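Local atomic coordinates of acyl-CoA dehydrogenase (PDB entry 3OWA), a protein that probably catalyses the FAD-dependent alpha,beta-dehydrogenation of acyl-CoA thioesters to the trans-2-enoyl products, as in the fatty-acid beta-oxidation cycle. Residues A[19-24]-A[463-468]; A[476-481]-A[552-557]; A[490-495]-A[548-553]. One frame throughout, in Å; residues are numbered along the deposited sequence.

Interaction 1: residues A[19-24]-A[463-468]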
loop_
_atom_site.group_PDB
_atom_site.type_symbol
_atom_site.label_atom_id
_atom_site.label_comp_id
_atom_site.label_asym_id
_atom_site.label_seq_id
_atom_site.Cartn_x
_atom_site.Cartn_y
_atom_site.Cartn_z
ATOM N N VAL A 19 -16.337 -17.521 -20.737
ATOM C CA VAL A 19 -17.485 -17.823 -21.597
ATOM C C VAL A 19 -17.936 -19.292 -21.498
ATOM O O VAL A 19 -19.046 -19.640 -21.903
ATOM C CB VAL A 19 -17.128 -17.419 -23.061
ATOM C CG1 VAL A 19 -17.827 -18.257 -24.065
ATOM C CG2 VAL A 19 -17.424 -15.958 -23.301
ATOM N N ASP A 20 -17.086 -20.153 -20.951
ATOM C CA ASP A 20 -17.380 -21.581 -20.886
ATOM C C ASP A 20 -17.374 -22.040 -19.448
ATOM O O ASP A 20 -16.715 -21.440 -18.594
ATOM C CB ASP A 20 -16.354 -22.391 -21.690
ATOM C CG ASP A 20 -16.480 -22.175 -23.200
ATOM O OD1 ASP A 20 -17.603 -21.899 -23.684
ATOM O OD2 ASP A 20 -15.457 -22.295 -23.915
ATOM N N GLU A 21 -18.100 -23.114 -19.184
ATOM C CA GLU A 21 -18.254 -23.628 -17.837
ATOM C C GLU A 21 -17.088 -24.584 -17.558
ATOM O O GLU A 21 -17.220 -25.795 -17.747
ATOM C CB GLU A 21 -19.614 -24.346 -17.729
ATOM C CG GLU A 21 -20.380 -24.109 -16.437
ATOM C CD GLU A 21 -20.097 -25.167 -15.378
ATOM O OE1 GLU A 21 -18.905 -25.441 -15.090
ATOM O OE2 GLU A 21 -21.073 -25.725 -14.825
ATOM N N ILE A 22 -15.952 -24.045 -17.121
ATOM C CA ILE A 22 -14.752 -24.852 -16.879
ATOM C C ILE A 22 -14.966 -25.856 -15.744
ATOM O O ILE A 22 -15.607 -25.557 -14.746
ATOM C CB ILE A 22 -13.505 -23.974 -16.574
ATOM C CG1 ILE A 22 -13.325 -22.866 -17.627
ATOM C CG2 ILE A 22 -12.255 -24.853 -16.365
ATOM C CD1 ILE A 22 -13.022 -23.316 -19.054
ATOM N N THR A 23 -14.396 -27.040 -15.914
ATOM C CA THR A 23 -14.651 -28.172 -15.056
ATOM C C THR A 23 -13.415 -28.509 -14.210
ATOM O O THR A 23 -12.293 -28.205 -14.623
ATOM C CB THR A 23 -15.044 -29.372 -15.969
ATOM O OG1 THR A 23 -16.099 -30.112 -15.356
ATOM C CG2 THR A 23 -13.883 -30.279 -16.278
ATOM N N ILE A 24 -13.606 -29.149 -13.049
ATOM C CA ILE A 24 -12.461 -29.516 -12.174
ATOM C C ILE A 24 -11.358 -30.298 -12.885
ATOM O O ILE A 24 -10.177 -30.169 -12.551
ATOM C CB ILE A 24 -12.858 -30.277 -10.875
ATOM C CG1 ILE A 24 -13.811 -31.448 -11.163
ATOM C CG2 ILE A 24 -13.460 -29.331 -9.868
ATOM C CD1 ILE A 24 -13.852 -32.467 -10.055
ATOM N N LEU A 463 -22.074 -17.471 -7.889
ATOM C CA LEU A 463 -21.462 -16.157 -8.084
ATOM C C LEU A 463 -20.460 -16.135 -9.242
ATOM O O LEU A 463 -20.397 -15.161 -10.013
ATOM C CB LEU A 463 -20.804 -15.661 -6.791
ATOM C CG LEU A 463 -21.734 -15.575 -5.583
ATOM C CD1 LEU A 463 -20.929 -15.284 -4.352
ATOM C CD2 LEU A 463 -22.801 -14.515 -5.799
ATOM N N VAL A 464 -19.703 -17.221 -9.381
ATOM C CA VAL A 464 -18.728 -17.332 -10.456
ATOM C C VAL A 464 -19.433 -17.239 -11.823
ATOM O O VAL A 464 -19.017 -16.455 -12.705
ATOM C CB VAL A 464 -17.897 -18.647 -10.304
ATOM C CG1 VAL A 464 -17.305 -19.086 -11.629
ATOM C CG2 VAL A 464 -16.805 -18.461 -9.244
ATOM N N ASN A 465 -20.503 -18.026 -11.984
ATOM C CA ASN A 465 -21.341 -17.975 -13.189
ATOM C C ASN A 465 -21.908 -16.578 -13.469
ATOM O O ASN A 465 -21.831 -16.074 -14.601
ATOM C CB ASN A 465 -22.477 -19.010 -13.123
ATOM C CG ASN A 465 -22.182 -20.252 -13.936
ATOM O OD1 ASN A 465 -22.111 -20.195 -15.171
ATOM N ND2 ASN A 465 -22.020 -21.398 -13.257
ATOM N N ASN A 466 -22.451 -15.943 -12.445
ATOM C CA ASN A 466 -23.021 -14.612 -12.633
ATOM C C ASN A 466 -21.966 -13.540 -12.907
ATOM O O ASN A 466 -22.232 -12.573 -13.631
ATOM C CB ASN A 466 -23.915 -14.228 -11.454
ATOM C CG ASN A 466 -25.297 -14.933 -11.498
ATOM O OD1 ASN A 466 -26.213 -14.574 -10.751
ATOM N ND2 ASN A 466 -25.438 -15.925 -12.369
ATOM N N ALA A 467 -20.771 -13.727 -12.335
ATOM C CA ALA A 467 -19.640 -12.818 -12.574
ATOM C C ALA A 467 -19.258 -12.824 -14.047
ATOM O O ALA A 467 -18.956 -11.764 -14.614
ATOM C CB ALA A 467 -18.420 -13.185 -11.693
ATOM N N LYS A 468 -19.287 -14.009 -14.660
ATOM C CA LYS A 468 -18.989 -14.150 -16.088
ATOM C C LYS A 468 -19.963 -13.357 -16.948
ATOM O O LYS A 468 -19.552 -12.625 -17.848
ATOM C CB LYS A 468 -19.001 -15.627 -16.511
ATOM C CG LYS A 468 -17.825 -16.432 -15.955
ATOM C CD LYS A 468 -17.789 -17.848 -16.473
ATOM C CE LYS A 468 -16.830 -18.660 -15.616
ATOM N NZ LYS A 468 -16.528 -19.964 -16.221
#
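Lys468 spans most of the gap between helix 458-482 and the extended N-terminal segment 19-24, whose nearest CA atoms, Glu21 CA and Asn465 CA, are still 7.9 Å apart. Its CB leaves the helix in the direction of the segment, and CG lies anti to the carbonyl carbon (chi1 -70°). From there every further torsion is close to trans, and the chain reaches out at full length. CB and CG stay well clear of residues 19-24, and the side chain also packs on Leu503 of helix 490-520. Further along, Lys468 CD is 4.3 Å and CE 4.1 Å from Asp20 O. One bond further, NZ donates a hydrogen bond to that same Asp20 O at 2.8 Å. The bond meets the carbonyl at a C=O...N angle of 151°, with the ammonium tilted 25° from the carbonyl plane. The acceptor belongs to an inverse gamma turn centred on Glu21, in which Ile22 N returns a weak bond to Asp20 O at 3.1 Å; one oxygen therefore takes both the turn's own N-H and the lysine. Through this bond the segment ahead of helix 35-52 is tied to a second C-terminal helical region, probably comparable to the extension of the very-long-chain acyl-CoA dehydrogenases. The ammonium has a stronger partner in Glu507 of helix 490-520, with which it forms a salt bridge, and a weak hydrogen bond to Phe17 O. That carboxylate probably keeps the buried lysine charged. Glu21, with its OE1 6.1 Å from Lys468 NZ, makes no ion pair with it and probably contributes only weakly. At the edge, Glu21 comes only loosely near the Asn465 amide, Glu21 CG to Asn465 OD1 being 4.5 Å.

Interaction 2: residues A[476-481]-A[552-557]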
loop_
_atom_site.group_PDB
_atom_site.type_symbol
_atom_site.label_atom_id
_atom_site.label_comp_id
_atom_site.label_asym_id
_atom_site.label_seq_id
_atom_site.Cartn_x
_atom_site.Cartn_y
_atom_site.Cartn_z
ATOM N N GLY A 476 -19.464 -5.959 -23.325
ATOM C CA GLY A 476 -20.257 -5.844 -24.555
ATOM C C GLY A 476 -20.830 -4.441 -24.706
ATOM O O GLY A 476 -20.736 -3.830 -25.776
ATOM N N LEU A 477 -21.377 -3.917 -23.614
ATOM C CA LEU A 477 -22.020 -2.615 -23.639
ATOM C C LEU A 477 -21.057 -1.487 -23.933
ATOM O O LEU A 477 -21.406 -0.555 -24.655
ATOM C CB LEU A 477 -22.752 -2.356 -22.327
ATOM C CG LEU A 477 -24.045 -3.152 -22.202
ATOM C CD1 LEU A 477 -24.636 -3.002 -20.812
ATOM C CD2 LEU A 477 -25.059 -2.709 -23.263
ATOM N N ALA A 478 -19.855 -1.580 -23.353
ATOM C CA ALA A 478 -18.802 -0.586 -23.543
ATOM C C ALA A 478 -18.272 -0.600 -24.982
ATOM O O ALA A 478 -18.019 0.464 -25.570
ATOM C CB ALA A 478 -17.673 -0.853 -22.582
ATOM N N ALA A 479 -18.084 -1.802 -25.529
ATOM C CA ALA A 479 -17.607 -1.949 -26.911
ATOM C C ALA A 479 -18.646 -1.435 -27.900
ATOM O O ALA A 479 -18.329 -0.623 -28.771
ATOM C CB ALA A 479 -17.228 -3.390 -27.210
ATOM N N GLN A 480 -19.896 -1.857 -27.728
ATOM C CA GLN A 480 -20.977 -1.354 -28.582
ATOM C C GLN A 480 -21.148 0.175 -28.488
ATOM O O GLN A 480 -21.580 0.818 -29.442
ATOM C CB GLN A 480 -22.299 -2.094 -28.331
ATOM C CG GLN A 480 -23.186 -1.528 -27.233
ATOM C CD GLN A 480 -24.685 -1.648 -27.555
ATOM O OE1 GLN A 480 -25.071 -2.195 -28.591
ATOM N NE2 GLN A 480 -25.528 -1.125 -26.670
ATOM N N LYS A 481 -20.784 0.752 -27.347
ATOM C CA LYS A 481 -20.902 2.200 -27.144
ATOM C C LYS A 481 -19.772 3.025 -27.796
ATOM O O LYS A 481 -20.042 4.020 -28.464
ATOM C CB LYS A 481 -20.986 2.504 -25.650
ATOM C CG LYS A 481 -21.602 3.844 -25.290
ATOM C CD LYS A 481 -20.627 5.000 -25.446
ATOM C CE LYS A 481 -20.916 6.132 -24.470
ATOM N NZ LYS A 481 -22.146 6.902 -24.783
ATOM N N ILE A 552 -22.802 3.274 -15.382
ATOM C CA ILE A 552 -23.060 4.686 -15.209
ATOM C C ILE A 552 -22.240 5.571 -16.162
ATOM O O ILE A 552 -22.679 6.660 -16.528
ATOM C CB ILE A 552 -22.799 5.118 -13.749
ATOM C CG1 ILE A 552 -23.772 4.407 -12.795
ATOM C CG2 ILE A 552 -22.905 6.623 -13.596
ATOM C CD1 ILE A 552 -23.341 4.497 -11.317
ATOM N N ALA A 553 -21.046 5.119 -16.535
ATOM C CA ALA A 553 -20.203 5.895 -17.433
ATOM C C ALA A 553 -20.617 5.673 -18.886
ATOM O O ALA A 553 -20.241 6.437 -19.777
ATOM C CB ALA A 553 -18.745 5.505 -17.251
ATOM N N VAL A 554 -21.382 4.618 -19.120
ATOM C CA VAL A 554 -21.647 4.173 -20.484
ATOM C C VAL A 554 -23.068 4.457 -20.955
ATOM O O VAL A 554 -23.305 4.577 -22.150
ATOM C CB VAL A 554 -21.237 2.699 -20.643
ATOM C CG1 VAL A 554 -22.038 1.993 -21.691
ATOM C CG2 VAL A 554 -19.733 2.619 -20.939
ATOM N N GLU A 555 -23.996 4.605 -20.011
ATOM C CA GLU A 555 -25.403 4.838 -20.331
ATOM C C GLU A 555 -26.047 5.833 -19.372
ATOM O O GLU A 555 -25.456 6.169 -18.338
ATOM C CB GLU A 555 -26.152 3.514 -20.301
ATOM C CG GLU A 555 -25.957 2.695 -21.580
ATOM C CD GLU A 555 -26.013 1.183 -21.351
ATOM O OE1 GLU A 555 -26.309 0.743 -20.211
ATOM O OE2 GLU A 555 -25.751 0.438 -22.323
ATOM N N ASN A 556 -27.252 6.305 -19.715
ATOM C CA ASN A 556 -28.005 7.215 -18.835
ATOM C C ASN A 556 -29.542 7.106 -18.912
ATOM O O ASN A 556 -30.091 6.423 -19.787
ATOM C CB ASN A 556 -27.547 8.670 -19.022
ATOM C CG ASN A 556 -27.616 9.124 -20.463
ATOM O OD1 ASN A 556 -28.695 9.319 -21.018
ATOM N ND2 ASN A 556 -26.454 9.309 -21.075
ATOM N N GLY A 557 -30.213 7.772 -17.972
ATOM C CA GLY A 557 -31.676 7.796 -17.900
ATOM C C GLY A 557 -32.318 6.419 -17.790
ATOM O O GLY A 557 -31.879 5.572 -16.996
HETATM O O HOH W 1 -24.793 6.397 -24.001
#
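Val554 turns its two methyls onto one face of helix 458-482, filling the angle made by Leu477, Ala478 and Lys481. This is packing between two helices of the C-terminal helical bundle: the last turns of helix 458-482 meet the C-terminal end of helix 526-554. The valine conformation decides what each branch touches. Val554 CG1, placed anti to the backbone N (chi1 152°), lies 4.0 Å from Leu477 O, a backbone carbonyl, and Val554 CG1 is 4.1 Å from Lys481 CG. The other branch faces the alanine, with Val554 CG2 at 4.4 Å from Ala478 CB. Beyond the segments, Ile492 of helix 490-520 packs against both Val554 and Ala478.

Leu477 keeps CG beside its own backbone N, and its isobutyl group crosses the Glu555 side chain at about a right angle. Glu555 is bent at chi2, which brings its carboxylate over the leucine methyls: Glu555 OE2 comes to 3.4 Å from Leu477 CD2, a van der Waals contact of a carboxylate oxygen with a methyl. Met563 of helix 557-571 packs against both residues. On this helix end, Ala553 also packs on Ile579 of the second subunit.

Lys481 is the folded chain of the contact. With CG anti to the backbone N and bends at chi2 (-80°) and chi4 (-71°), it runs past the valine in the opposite direction and lays its methylenes beside the carbonyl, Lys481 CG to Val554 O being 3.6 Å. The ammonium reaches that oxygen through a single water, which accepts from Lys481 NZ at 2.8 Å and donates to Val554 O at 3.0 Å.

Interaction 3: residues A[490-495]-A[548-553]. With FAD (flavin-adenine dinucleotide), chain E.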
loop_
_atom_site.group_PDB
_atom_site.type_symbol
_atom_site.label_atom_id
_atom_site.label_comp_id
_atom_site.label_asym_id
_atom_site.label_seq_id
_atom_site.Cartn_x
_atom_site.Cartn_y
_atom_site.Cartn_z
ATOM N N GLN A 490 -9.813 4.681 -20.843
ATOM C CA GLN A 490 -8.944 3.833 -19.981
ATOM C C GLN A 490 -9.580 3.402 -18.668
ATOM O O GLN A 490 -9.427 2.224 -18.256
ATOM C CB GLN A 490 -7.602 4.506 -19.742
ATOM C CG GLN A 490 -6.819 4.740 -20.993
ATOM C CD GLN A 490 -5.388 5.120 -20.682
ATOM O OE1 GLN A 490 -5.118 5.760 -19.662
ATOM N NE2 GLN A 490 -4.465 4.737 -21.554
ATOM N N GLU A 491 -10.324 4.310 -18.035
ATOM C CA GLU A 491 -10.974 4.007 -16.739
ATOM C C GLU A 491 -11.919 2.821 -16.847
ATOM O O GLU A 491 -11.930 1.961 -15.967
ATOM C CB GLU A 491 -11.773 5.195 -16.181
ATOM C CG GLU A 491 -10.956 6.452 -15.966
ATOM C CD GLU A 491 -10.982 7.400 -17.152
ATOM O OE1 GLU A 491 -11.111 6.940 -18.316
ATOM O OE2 GLU A 491 -10.865 8.623 -16.918
ATOM N N ILE A 492 -12.707 2.794 -17.929
ATOM C CA ILE A 492 -13.611 1.695 -18.242
ATOM C C ILE A 492 -12.861 0.391 -18.510
ATOM O O ILE A 492 -13.261 -0.662 -18.007
ATOM C CB ILE A 492 -14.560 2.064 -19.455
ATOM C CG1 ILE A 492 -15.674 2.998 -18.998
ATOM C CG2 ILE A 492 -15.144 0.824 -20.128
ATOM C CD1 ILE A 492 -16.469 3.583 -20.188
ATOM N N LEU A 493 -11.802 0.463 -19.324
ATOM C CA LEU A 493 -10.984 -0.720 -19.653
ATOM C C LEU A 493 -10.449 -1.387 -18.388
ATOM O O LEU A 493 -10.426 -2.609 -18.279
ATOM C CB LEU A 493 -9.814 -0.363 -20.601
ATOM C CG LEU A 493 -10.177 0.122 -22.010
ATOM C CD1 LEU A 493 -8.942 0.655 -22.732
ATOM C CD2 LEU A 493 -10.827 -1.001 -22.812
ATOM N N VAL A 494 -10.024 -0.568 -17.437
ATOM C CA VAL A 494 -9.457 -1.064 -16.190
ATOM C C VAL A 494 -10.546 -1.722 -15.311
ATOM O O VAL A 494 -10.287 -2.734 -14.655
ATOM C CB VAL A 494 -8.723 0.063 -15.458
ATOM C CG1 VAL A 494 -8.498 -0.289 -13.987
ATOM C CG2 VAL A 494 -7.394 0.310 -16.146
ATOM N N ASN A 495 -11.768 -1.172 -15.328
ATOM C CA ASN A 495 -12.909 -1.826 -14.642
ATOM C C ASN A 495 -13.198 -3.221 -15.179
ATOM O O ASN A 495 -13.442 -4.161 -14.412
ATOM C CB ASN A 495 -14.196 -0.971 -14.712
ATOM C CG ASN A 495 -14.125 0.267 -13.841
ATOM O OD1 ASN A 495 -13.353 0.324 -12.882
ATOM N ND2 ASN A 495 -14.923 1.273 -14.179
ATOM N N LYS A 548 -21.146 -1.400 -11.870
ATOM C CA LYS A 548 -21.951 -0.193 -11.653
ATOM C C LYS A 548 -21.277 1.058 -12.191
ATOM O O LYS A 548 -21.914 1.833 -12.901
ATOM C CB LYS A 548 -22.250 0.037 -10.161
ATOM C CG LYS A 548 -23.337 -0.851 -9.600
ATOM C CD LYS A 548 -23.806 -0.350 -8.226
ATOM C CE LYS A 548 -24.581 -1.453 -7.477
ATOM N NZ LYS A 548 -25.420 -0.905 -6.355
ATOM N N GLU A 549 -20.002 1.258 -11.838
ATOM C CA GLU A 549 -19.243 2.422 -12.314
ATOM C C GLU A 549 -19.163 2.451 -13.837
ATOM O O GLU A 549 -19.308 3.506 -14.459
ATOM C CB GLU A 549 -17.809 2.479 -11.721
ATOM C CG GLU A 549 -17.061 3.762 -12.150
ATOM C CD GLU A 549 -15.646 3.892 -11.566
ATOM O OE1 GLU A 549 -14.744 3.130 -11.960
ATOM O OE2 GLU A 549 -15.425 4.783 -10.720
ATOM N N THR A 550 -18.943 1.286 -14.436
ATOM C CA THR A 550 -18.891 1.204 -15.895
ATOM C C THR A 550 -20.258 1.461 -16.553
ATOM O O THR A 550 -20.318 2.142 -17.568
ATOM C CB THR A 550 -18.328 -0.114 -16.356
ATOM O OG1 THR A 550 -17.047 -0.306 -15.741
ATOM C CG2 THR A 550 -18.151 -0.102 -17.867
ATOM N N LEU A 551 -21.337 0.919 -15.985
ATOM C CA LEU A 551 -22.698 1.144 -16.542
ATOM C C LEU A 551 -23.091 2.622 -16.500
ATOM O O LEU A 551 -23.616 3.162 -17.464
ATOM C CB LEU A 551 -23.762 0.265 -15.840
ATOM C CG LEU A 551 -23.714 -1.245 -16.124
ATOM C CD1 LEU A 551 -24.709 -2.053 -15.257
ATOM C CD2 LEU A 551 -23.963 -1.512 -17.595
ATOM N N ILE A 552 -22.802 3.274 -15.382
ATOM C CA ILE A 552 -23.060 4.686 -15.209
ATOM C C ILE A 552 -22.240 5.571 -16.162
ATOM O O ILE A 552 -22.679 6.660 -16.528
ATOM C CB ILE A 552 -22.799 5.118 -13.749
ATOM C CG1 ILE A 552 -23.772 4.407 -12.795
ATOM C CG2 ILE A 552 -22.905 6.623 -13.596
ATOM C CD1 ILE A 552 -23.341 4.497 -11.317
ATOM N N ALA A 553 -21.046 5.119 -16.535
ATOM C CA ALA A 553 -20.203 5.895 -17.433
ATOM C C ALA A 553 -20.617 5.673 -18.886
ATOM O O ALA A 553 -20.241 6.437 -19.777
ATOM C CB ALA A 553 -18.745 5.505 -17.251
HETATM P PA FAD E . 6.817 4.648 -17.631
HETATM O O1A FAD E . 7.425 6.011 -17.840
HETATM O O2A FAD E . 6.693 3.792 -18.840
HETATM O O5B FAD E . 5.417 4.762 -16.909
HETATM C C5B FAD E . 5.115 5.744 -15.950
HETATM C C4B FAD E . 3.646 5.677 -15.554
HETATM O O4B FAD E . 2.801 5.952 -16.682
HETATM C C3B FAD E . 3.285 4.289 -15.036
HETATM O O3B FAD E . 2.287 4.354 -14.018
HETATM C C2B FAD E . 2.646 3.673 -16.255
HETATM O O2B FAD E . 1.745 2.659 -15.930
HETATM C C1B FAD E . 1.931 4.855 -16.856
HETATM N N9A FAD E . 1.677 4.639 -18.284
HETATM C C8A FAD E . 2.598 4.419 -19.275
HETATM N N7A FAD E . 1.964 4.271 -20.452
HETATM C C5A FAD E . 0.645 4.421 -20.237
HETATM C C6A FAD E . -0.480 4.384 -21.098
HETATM N N6A FAD E . -0.341 4.262 -22.424
HETATM N N1A FAD E . -1.724 4.567 -20.548
HETATM C C2A FAD E . -1.878 4.794 -19.188
HETATM N N3A FAD E . -0.772 4.866 -18.347
HETATM C C4A FAD E . 0.463 4.664 -18.861
HETATM N N1 FAD E . 13.951 -3.659 -18.002
HETATM C C2 FAD E . 14.625 -4.603 -18.743
HETATM O O2 FAD E . 14.435 -4.692 -19.937
HETATM N N3 FAD E . 15.530 -5.475 -18.171
HETATM C C4 FAD E . 15.812 -5.421 -16.843
HETATM O O4 FAD E . 16.622 -6.241 -16.382
HETATM C C4X FAD E . 15.131 -4.474 -16.071
HETATM N N5 FAD E . 15.423 -4.373 -14.725
HETATM C C5X FAD E . 14.808 -3.399 -13.953
HETATM C C6 FAD E . 15.130 -3.326 -12.593
HETATM C C7 FAD E . 14.545 -2.335 -11.812
HETATM C C7M FAD E . 14.904 -2.241 -10.344
HETATM C C8 FAD E . 13.640 -1.439 -12.421
HETATM C C8M FAD E . 12.940 -0.348 -11.676
HETATM C C9 FAD E . 13.288 -1.553 -13.762
HETATM C C9A FAD E . 13.868 -2.521 -14.545
HETATM N N10 FAD E . 13.522 -2.640 -15.882
HETATM C C10 FAD E . 14.193 -3.581 -16.654
HETATM C "C1'" FAD E . 12.580 -1.648 -16.550
HETATM C "C2'" FAD E . 11.140 -1.698 -16.028
HETATM O "O2'" FAD E . 10.486 -2.945 -16.090
HETATM C "C3'" FAD E . 10.304 -0.296 -16.390
HETATM O "O3'" FAD E . 10.435 0.426 -15.215
HETATM C "C4'" FAD E . 9.035 -0.456 -16.722
HETATM O "O4'" FAD E . 9.028 -1.329 -17.850
HETATM C "C5'" FAD E . 8.114 0.755 -16.875
HETATM O "O5'" FAD E . 8.864 1.790 -17.455
HETATM P P FAD E . 9.096 3.201 -16.780
HETATM O O1P FAD E . 9.708 2.919 -15.426
HETATM O O2P FAD E . 9.940 4.052 -17.685
HETATM O O3P FAD E . 7.658 3.829 -16.503
#
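Asn495 ND2 places both of its N-H groups on helix 526-554. One goes to the carboxylate of Glu549, Asn495 ND2 to Glu549 OE1 measuring 2.9 Å with an N-H...O angle of 153°; the acceptor lies in the amide plane and offers its anti lone pair. The other goes to Thr550 OG1, 3.1 Å from Asn495 ND2, and is more bent, at 137°, with the hydroxyl tilted from the amide plane. Thr550 OG1 has its stronger partner in the backbone carbonyl of His546, one turn earlier on its own helix. His546 ND1 also makes a weak hydrogen bond to Asn495 OD1. Asn495 OD1 lies 3.3 Å from Glu549 OE1, a close approach of two acceptors that the ND2 bond to Glu549 OE1 probably offsets.

Glu549 crosses the asparagine at about a right angle; CG anti to the backbone N and a straight chain carry its OE1 out to Asn495 ND2. Next to this polar cluster, Ile492 brings CG2 to 3.9 Å from Thr550 CG2, and Ile492 CD1 reaches Ala553 CB at 4.2 Å. The helix segments run roughly antiparallel, at 146° between their directions with axes 9.7 Å apart, a pairing within the C-terminal helical bundle.

On helix 490-520, Gln490 NE2 also donates to N1A of the FAD adenine at 2.9 Å, while its OE1 accepts from Leu306 N of the second subunit. FAD is also hydrogen-bonded to Gln381 O of the second subunit and to Ser160 OG. The contact thus joins helix 490-520 to helix 526-554 through a buried amide whose rotation is set by two acceptors on its nitrogen, with a weak donor on its oxygen; the N-H given to Glu549 would probably help stabilise a charged carboxylate.

All three contacts involve the C-terminal helices; interaction 1 brings the N-terminal segment 19-24 to them. Helix 458-482 carries one side of interactions 1 and 2, with centres about 24 Å apart; helix 526-554 carries one side of interactions 2 and 3. The latter two share Ile552 and Ala553, lie about 9 Å apart between centres, and touch directly, Val554 CG2 meeting Ile492 CD1 at 3.5 Å. Interaction 1 stands off from both by about 9 Å between nearest atoms and closes along the chain before either opens. Helices 458-482, 490-520 and 526-554 thus form one packed unit: segment 19-24 packs on helix 458-482, interactions 2 and 3 both touch the second subunit, and helix 490-520 reaches the FAD adenine.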